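Local atomic coordinates of superoxide dismutase [Cu-Zn] (PDB entry 7B4O), a protein that catalyses the dismutation of superoxide to oxygen and hydrogen peroxide as a copper-zinc enzyme, captured here with zinc in both metal positions of its active site. Residues G49-E54 with N128-K133; G67-P72 with I87-N92. All blocks are in the same frame, centred on the assembly; numbering follows the deposited sequence.

Interaction 1. Residues G49-E54 with N128-K133; sequences GFHIHE and NEDDLK. With ZN (zinc ion), chain E.
His51 NE2 donates to Asp130 OD2 across only 2.6 Å, the shortest polar bond between residues 49-54 and 128-133. The carboxylate oxygen sits at the edge of the imidazole, near the ring plane; NE2 comes in from above the carboxylate plane, and the two flat groups stand 80° apart. In Asp130, CG is anti to the backbone N (chi1 178°), which carries OD2 to His51 and leaves OD1 for its own chain. Histidine suits position 51 because its two nitrogens can do different jobs: while NE2 is held by the aspartate, ND1 binds zinc at 2.1 Å, and the hydrogen bond probably helps to set the rotation of the ring. His53 NE2 binds the same zinc at 2.0 Å, and His126 is a further ligand.

The other oxygen, Asp130 OD1, accepts from Leu132 N at 2.8 Å in an Asx turn and also from His77 NE2. Replacing Asp130 by alanine would probably leave His51 NE2 and His77 NE2 without the carboxylate they share, setting both rings freer to turn and undoing the Asx turn.

Nearer the start of the strand segment, Gly49 N gives a nearly straight bond (176°) to Asn128 O at 2.9 Å. Glycine fits here, since a CB would be crowded by His51 CE1. One aspartate joining a histidine of what is the copper site in the family, zinc-filled here, to the zinc-site histidine His77 is the secondary bridge characteristic of Cu,Zn superoxide dismutases.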
ATOM      1  N   GLY A  49      10.694  -0.239 -17.041  1.00 11.63           N
ATOM      2  CA  GLY A  49       9.261   0.071 -17.016  1.00 11.52           C
ATOM      3  C   GLY A  49       8.802   0.444 -15.623  1.00 11.26           C
ATOM      4  O   GLY A  49       9.177  -0.219 -14.645  1.00 11.99           O
ATOM      5  N   PHE A  50       7.972   1.475 -15.550  1.00 11.57           N
ATOM      6  CA  PHE A  50       7.576   2.141 -14.289  1.00 11.90           C
ATOM      7  C   PHE A  50       6.081   2.426 -14.399  1.00 11.11           C
ATOM      8  O   PHE A  50       5.706   3.371 -15.118  1.00 12.69           O
ATOM      9  CB  PHE A  50       8.430   3.403 -14.120  1.00 12.79           C
ATOM     10  CG  PHE A  50       8.247   4.151 -12.831  1.00 13.73           C
ATOM     11  CD1 PHE A  50       8.801   3.691 -11.645  1.00 15.51           C
ATOM     12  CD2 PHE A  50       7.569   5.360 -12.817  1.00 14.76           C
ATOM     13  CE1 PHE A  50       8.641   4.411 -10.463  1.00 16.30           C
ATOM     14  CE2 PHE A  50       7.419   6.087 -11.648  1.00 17.30           C
ATOM     15  CZ  PHE A  50       7.953   5.608 -10.474  1.00 16.92           C
ATOM     16  N   HIS A  51       5.245   1.606 -13.772  1.00 10.87           N
ATOM     17  CA  HIS A  51       3.791   1.602 -14.054  1.00 11.18           C
ATOM     18  C   HIS A  51       2.950   1.555 -12.793  1.00 10.83           C
ATOM     19  O   HIS A  51       3.355   0.930 -11.797  1.00 12.20           O
ATOM     20  CB  HIS A  51       3.400   0.384 -14.882  1.00 12.10           C
ATOM     21  CG  HIS A  51       4.141   0.232 -16.157  1.00 12.60           C
ATOM     22  ND1 HIS A  51       4.478  -1.016 -16.626  1.00 13.92           N
ATOM     23  CD2 HIS A  51       4.614   1.138 -17.040  1.00 13.33           C
ATOM     24  CE1 HIS A  51       5.103  -0.882 -17.782  1.00 15.17           C
ATOM     25  NE2 HIS A  51       5.217   0.443 -18.047  1.00 14.13           N
ATOM     26  N   ILE A  52       1.758   2.138 -12.890  1.00 10.68           N
ATOM     27  CA  ILE A  52       0.681   1.885 -11.908  1.00 10.61           C
ATOM     28  C   ILE A  52      -0.119   0.708 -12.437  1.00  9.78           C
ATOM     29  O   ILE A  52      -0.631   0.786 -13.605  1.00 11.08           O
ATOM     30  CB  ILE A  52      -0.210   3.113 -11.674  1.00 10.54           C
ATOM     31  CG1 ILE A  52       0.616   4.358 -11.351  1.00 12.30           C
ATOM     32  CG2 ILE A  52      -1.233   2.810 -10.602  1.00 10.45           C
ATOM     33  CD1 ILE A  52      -0.206   5.599 -11.133  1.00 13.26           C
ATOM     34  N   HIS A  53      -0.211  -0.361 -11.658  1.00 10.86           N
ATOM     35  CA  HIS A  53      -1.015  -1.548 -12.003  1.00 10.49           C
ATOM     36  C   HIS A  53      -2.334  -1.504 -11.229  1.00 11.23           C
ATOM     37  O   HIS A  53      -2.465  -0.718 -10.277  1.00 11.99           O
ATOM     38  CB  HIS A  53      -0.199  -2.823 -11.808  1.00 10.34           C
ATOM     39  CG  HIS A  53       0.791  -3.095 -12.898  1.00 10.64           C
ATOM     40  ND1 HIS A  53       0.819  -4.291 -13.567  1.00 11.49           N
ATOM     41  CD2 HIS A  53       1.785  -2.355 -13.428  1.00 11.54           C
ATOM     42  CE1 HIS A  53       1.788  -4.279 -14.471  1.00 11.74           C
ATOM     43  NE2 HIS A  53       2.430  -3.125 -14.382  1.00 12.15           N
ATOM     44  N   GLU A  54      -3.301  -2.306 -11.661  1.00 11.30           N
ATOM     45  CA  GLU A  54      -4.726  -2.099 -11.310  1.00 11.99           C
ATOM     46  C   GLU A  54      -5.030  -2.605  -9.891  1.00 12.57           C
ATOM     47  O   GLU A  54      -5.990  -2.112  -9.306  1.00 14.16           O
ATOM     48  CB  GLU A  54      -5.610  -2.764 -12.363  1.00 14.37           C
ATOM     49  CG  GLU A  54      -5.424  -4.266 -12.440  1.00 16.97           C
ATOM     50  CD  GLU A  54      -6.195  -4.927 -13.565  1.00 20.53           C
ATOM     51  OE1 GLU A  54      -7.279  -4.409 -13.872  1.00 29.32           O
ATOM     52  OE2 GLU A  54      -5.759  -5.987 -14.077  1.00 22.41           O
ATOM     53  N   ASN A 128      12.861  -4.906 -17.636  1.00 13.05           N
ATOM     54  CA  ASN A 128      13.310  -4.313 -18.915  1.00 13.83           C
ATOM     55  C   ASN A 128      12.592  -2.983 -19.167  1.00 13.60           C
ATOM     56  O   ASN A 128      11.693  -2.590 -18.410  1.00 12.31           O
ATOM     57  CB  ASN A 128      13.095  -5.294 -20.062  1.00 15.02           C
ATOM     58  CG  ASN A 128      13.846  -6.587 -19.825  1.00 17.26           C
ATOM     59  OD1 ASN A 128      14.989  -6.584 -19.336  1.00 19.08           O
ATOM     60  ND2 ASN A 128      13.193  -7.697 -20.111  1.00 20.69           N
ATOM     61  N   GLU A 129      13.037  -2.310 -20.209  1.00 13.20           N
ATOM     62  CA  GLU A 129      12.519  -1.011 -20.657  1.00 14.63           C
ATOM     63  C   GLU A 129      11.098  -1.209 -21.202  1.00 14.34           C
ATOM     64  O   GLU A 129      10.818  -2.209 -21.894  1.00 14.99           O
ATOM     65  CB  GLU A 129      13.479  -0.463 -21.706  1.00 17.09           C
ATOM     66  CG  GLU A 129      13.066   0.863 -22.310  1.00 18.54           C
ATOM     67  CD  GLU A 129      14.106   1.419 -23.271  1.00 23.39           C
ATOM     68  OE1 GLU A 129      15.238   0.878 -23.323  1.00 24.71           O
ATOM     69  OE2 GLU A 129      13.783   2.379 -23.984  1.00 27.26           O
ATOM     70  N   ASP A 130      10.217  -0.273 -20.879  1.00 12.58           N
ATOM     71  CA  ASP A 130       8.900  -0.132 -21.535  1.00 13.23           C
ATOM     72  C   ASP A 130       9.154   0.512 -22.896  1.00 13.01           C
ATOM     73  O   ASP A 130       9.666   1.645 -22.910  1.00 12.95           O
ATOM     74  CB  ASP A 130       7.982   0.700 -20.644  1.00 13.77           C
ATOM     75  CG  ASP A 130       6.591   0.990 -21.190  1.00 14.08           C
ATOM     76  OD1 ASP A 130       6.348   0.763 -22.396  1.00 13.58           O
ATOM     77  OD2 ASP A 130       5.766   1.460 -20.405  1.00 15.01           O
ATOM     78  N   ASP A 131       8.813  -0.176 -23.992  1.00 13.44           N
ATOM     79  CA  ASP A 131       9.103   0.352 -25.355  1.00 14.84           C
ATOM     80  C   ASP A 131       8.069   1.417 -25.750  1.00 14.78           C
ATOM     81  O   ASP A 131       8.242   1.998 -26.825  1.00 16.82           O
ATOM     82  CB  ASP A 131       9.227  -0.770 -26.390  1.00 17.00           C
ATOM     83  CG  ASP A 131       7.950  -1.518 -26.703  1.00 17.66           C
ATOM     84  OD1 ASP A 131       6.857  -0.977 -26.440  1.00 17.70           O
ATOM     85  OD2 ASP A 131       8.062  -2.639 -27.233  1.00 21.55           O
ATOM     86  N   LEU A 132       7.054   1.655 -24.908  1.00 13.16           N
ATOM     87  CA  LEU A 132       6.049   2.749 -25.050  1.00 14.33           C
ATOM     88  C   LEU A 132       5.119   2.513 -26.251  1.00 14.83           C
ATOM     89  O   LEU A 132       4.320   3.421 -26.549  1.00 17.10           O
ATOM     90  CB  LEU A 132       6.772   4.096 -25.184  1.00 15.81           C
ATOM     91  CG  LEU A 132       7.845   4.396 -24.139  1.00 16.62           C
ATOM     92  CD1 LEU A 132       8.510   5.736 -24.403  1.00 18.97           C
ATOM     93  CD2 LEU A 132       7.268   4.352 -22.743  1.00 16.57           C
ATOM     94  N   LYS A 133       5.164   1.341 -26.883  1.00 16.38           N
ATOM     95  CA  LYS A 133       4.458   1.100 -28.168  1.00 17.57           C
ATOM     96  C   LYS A 133       3.779  -0.261 -28.202  1.00 17.86           C
ATOM     97  O   LYS A 133       2.642  -0.319 -28.717  1.00 18.19           O
ATOM     98  CB  LYS A 133       5.424   1.231 -29.349  1.00 20.70           C
ATOM     99  CG  LYS A 133       6.016   2.622 -29.540  1.00 25.35           C
ATOM    100  CD  LYS A 133       5.001   3.686 -29.869  1.00 31.34           C
ATOM    101  CE  LYS A 133       5.620   5.036 -30.168  1.00 36.92           C
ATOM    102  NZ  LYS A 133       4.579   6.075 -30.356  1.00 38.77           N
TER
HETATM  103 ZN    ZN E 201       3.774  -2.849 -15.871  1.00 17.14          ZN

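Interaction 2. Residues G67-P72 with I87-N92; sequences GGHFNP and IGDLGN. With ZN (zinc ion), chain F.
His69 and Asp89 meet through a metal: His69 ND1 binds the zinc at 2.1 Å and Asp89 OD1 at 1.9 Å, with His77 and His86 completing the site. The two ligand atoms approach each other without a hydrogen bond between them, and the ring and carboxylate planes are turned 77° apart. Aspartate brings a compact anionic oxygen to the metal, while its OD2 accepts from Gly78 N. His69 NE2, on the other side of the ring, lies 2.7 Å from the zinc of His51 and His53, longer than a normal zinc-nitrogen bond. This is the position of the bridging histidine between the copper and zinc sites of Cu,Zn superoxide dismutases, here with one arm long and carried by the zinc loop after strand 46-53.

Hydrogen bonds tie the middle of that loop, at Phe70, to its exit: Gly88 N donates to Phe70 O at 3.0 Å, in the carbonyl plane. Glycine is apt because a side chain at 88 would point at Phe70 N and come too close. A water bridges side chain and main chain, donating to Asn71 OD1 and accepting from Ile87 N.

Apolar packing centres on Ile87, whose two branches serve different partners. CG2 lies 3.7 Å from Phe70 CD2, the two side chains running alongside each other, whereas CG1 touches Pro72 CG at 3.7 Å, crossing it at about a right angle. Pro72 in turn sets its CD 3.6 Å above the Phe70 ring, over its centre.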
ATOM      1  N   GLY A  67      -1.937  -7.490 -11.087  1.00 12.23           N
ATOM      2  CA  GLY A  67      -2.767  -7.462 -12.303  1.00 12.59           C
ATOM      3  C   GLY A  67      -2.130  -6.634 -13.405  1.00 12.90           C
ATOM      4  O   GLY A  67      -0.906  -6.467 -13.408  1.00 12.85           O
ATOM      5  N   GLY A  68      -2.942  -6.173 -14.353  1.00 13.90           N
ATOM      6  CA  GLY A  68      -2.474  -5.432 -15.532  1.00 13.63           C
ATOM      7  C   GLY A  68      -2.351  -3.951 -15.256  1.00 11.32           C
ATOM      8  O   GLY A  68      -2.427  -3.546 -14.078  1.00 13.10           O
ATOM      9  N   HIS A  69      -2.143  -3.155 -16.296  1.00 12.44           N
ATOM     10  CA  HIS A  69      -1.967  -1.692 -16.157  1.00 11.91           C
ATOM     11  C   HIS A  69      -3.261  -1.070 -15.633  1.00 12.20           C
ATOM     12  O   HIS A  69      -4.358  -1.510 -16.033  1.00 13.90           O
ATOM     13  CB  HIS A  69      -1.479  -1.058 -17.459  1.00 12.98           C
ATOM     14  CG  HIS A  69      -0.084  -1.459 -17.756  1.00 14.00           C
ATOM     15  ND1 HIS A  69       0.673  -0.874 -18.746  1.00 14.29           N
ATOM     16  CD2 HIS A  69       0.724  -2.347 -17.110  1.00 17.46           C
ATOM     17  CE1 HIS A  69       1.884  -1.397 -18.717  1.00 17.69           C
ATOM     18  NE2 HIS A  69       1.939  -2.315 -17.729  1.00 20.18           N
ATOM     19  N   PHE A  70      -3.133  -0.080 -14.764  1.00 12.73           N
ATOM     20  CA  PHE A  70      -4.306   0.691 -14.309  1.00 11.88           C
ATOM     21  C   PHE A  70      -4.838   1.470 -15.522  1.00 13.45           C
ATOM     22  O   PHE A  70      -4.144   2.366 -16.065  1.00 13.88           O
ATOM     23  CB  PHE A  70      -3.944   1.584 -13.135  1.00 12.89           C
ATOM     24  CG  PHE A  70      -5.097   2.389 -12.608  1.00 13.90           C
ATOM     25  CD1 PHE A  70      -6.303   1.772 -12.320  1.00 14.04           C
ATOM     26  CD2 PHE A  70      -4.976   3.749 -12.392  1.00 14.23           C
ATOM     27  CE1 PHE A  70      -7.366   2.501 -11.807  1.00 15.13           C
ATOM     28  CE2 PHE A  70      -6.050   4.482 -11.899  1.00 15.29           C
ATOM     29  CZ  PHE A  70      -7.236   3.854 -11.611  1.00 15.30           C
ATOM     30  N   ASN A  71      -6.041   1.102 -15.960  1.00 13.34           N
ATOM     31  CA  ASN A  71      -6.572   1.533 -17.273  1.00 13.84           C
ATOM     32  C   ASN A  71      -8.075   1.762 -17.163  1.00 14.40           C
ATOM     33  O   ASN A  71      -8.854   1.172 -17.909  1.00 16.53           O
ATOM     34  CB  ASN A  71      -6.218   0.506 -18.345  1.00 14.34           C
ATOM     35  CG  ASN A  71      -6.600   0.960 -19.737  1.00 15.68           C
ATOM     36  OD1 ASN A  71      -6.718   2.161 -20.001  1.00 15.35           O
ATOM     37  ND2 ASN A  71      -6.753  -0.004 -20.621  1.00 16.52           N
ATOM     38  N   PRO A  72      -8.522   2.671 -16.277  1.00 15.41           N
ATOM     39  CA  PRO A  72      -9.957   2.893 -16.098  1.00 16.01           C
ATOM     40  C   PRO A  72     -10.624   3.491 -17.347  1.00 17.91           C
ATOM     41  O   PRO A  72     -11.830   3.339 -17.481  1.00 21.37           O
ATOM     42  CB  PRO A  72     -10.013   3.840 -14.900  1.00 18.15           C
ATOM     43  CG  PRO A  72      -8.704   4.585 -14.960  1.00 16.91           C
ATOM     44  CD  PRO A  72      -7.701   3.538 -15.415  1.00 15.57           C
ATOM     45  N   ILE A  87      -3.824   5.308 -17.657  1.00 13.05           N
ATOM     46  CA  ILE A  87      -3.529   6.177 -16.486  1.00 12.97           C
ATOM     47  C   ILE A  87      -2.207   5.700 -15.867  1.00 12.89           C
ATOM     48  O   ILE A  87      -1.381   6.545 -15.491  1.00 13.27           O
ATOM     49  CB  ILE A  87      -4.677   6.180 -15.468  1.00 14.49           C
ATOM     50  CG1 ILE A  87      -5.971   6.759 -16.046  1.00 16.34           C
ATOM     51  CG2 ILE A  87      -4.251   6.925 -14.214  1.00 14.85           C
ATOM     52  CD1 ILE A  87      -5.843   8.146 -16.635  1.00 17.89           C
ATOM     53  N   GLY A  88      -1.988   4.389 -15.819  1.00 12.49           N
ATOM     54  CA  GLY A  88      -0.800   3.829 -15.140  1.00 12.84           C
ATOM     55  C   GLY A  88       0.494   3.933 -15.933  1.00 12.49           C
ATOM     56  O   GLY A  88       1.519   3.409 -15.445  1.00 13.92           O
ATOM     57  N   ASP A  89       0.502   4.521 -17.129  1.00 12.05           N
ATOM     58  CA  ASP A  89       1.701   4.535 -18.004  1.00 12.04           C
ATOM     59  C   ASP A  89       2.640   5.673 -17.616  1.00 13.21           C
ATOM     60  O   ASP A  89       2.562   6.756 -18.204  1.00 14.97           O
ATOM     61  CB  ASP A  89       1.300   4.590 -19.479  1.00 12.62           C
ATOM     62  CG  ASP A  89       0.661   3.303 -19.952  1.00 12.52           C
ATOM     63  OD1 ASP A  89       0.764   2.268 -19.221  1.00 13.62           O
ATOM     64  OD2 ASP A  89       0.058   3.335 -21.051  1.00 13.25           O
ATOM     65  N   LEU A  90       3.518   5.423 -16.633  1.00 12.02           N
ATOM     66  CA  LEU A  90       4.465   6.446 -16.133  1.00 11.70           C
ATOM     67  C   LEU A  90       5.845   6.253 -16.784  1.00 12.61           C
ATOM     68  O   LEU A  90       6.783   6.894 -16.325  1.00 14.28           O
ATOM     69  CB  LEU A  90       4.558   6.382 -14.604  1.00 13.22           C
ATOM     70  CG  LEU A  90       3.240   6.323 -13.833  1.00 14.91           C
ATOM     71  CD1 LEU A  90       3.492   6.561 -12.355  1.00 15.58           C
ATOM     72  CD2 LEU A  90       2.198   7.319 -14.334  1.00 15.90           C
ATOM     73  N   GLY A  91       5.933   5.474 -17.867  1.00 12.92           N
ATOM     74  CA  GLY A  91       7.124   5.388 -18.729  1.00 12.99           C
ATOM     75  C   GLY A  91       8.221   4.525 -18.127  1.00 13.06           C
ATOM     76  O   GLY A  91       7.937   3.375 -17.745  1.00 13.74           O
ATOM     77  N   ASN A  92       9.436   5.062 -18.082  1.00 12.73           N
ATOM     78  CA  ASN A  92      10.636   4.331 -17.613  1.00 12.13           C
ATOM     79  C   ASN A  92      11.312   5.130 -16.508  1.00 12.71           C
ATOM     80  O   ASN A  92      11.286   6.379 -16.540  1.00 14.36           O
ATOM     81  CB  ASN A  92      11.635   4.061 -18.733  1.00 12.97           C
ATOM     82  CG  ASN A  92      11.097   3.039 -19.707  1.00 12.36           C
ATOM     83  OD1 ASN A  92      11.016   1.860 -19.376  1.00 13.03           O
ATOM     84  ND2 ASN A  92      10.698   3.483 -20.885  1.00 14.63           N
TER
HETATM   85 ZN    ZN F 202       0.138   0.649 -20.043  1.00 13.24          ZN
HETATM   86  O   HOH W   1      -6.802   4.529 -18.533  1.00 15.08           O

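After three earlier strands the chain reaches residues 49-54 on strand 46-53, then enters the long loop that carries residues 67-72. Interaction 2 closes the part of this loop between 67-72 and 87-92, where the chain regains the sheet on strand 89-95, the antiparallel neighbour of strand 46-53. Interaction 1 closes much later, when 128-133, in the loop leading to strand 143-151, returns to 49-54; its wide span therefore encloses the small loop of interaction 2, without crossing. The two touch directly: Asn92 OD1 probably accepts from Asp130 N, and Gly67 O from His53 ND1. Together they tie two long loops to adjoining strands around the paired metal sites.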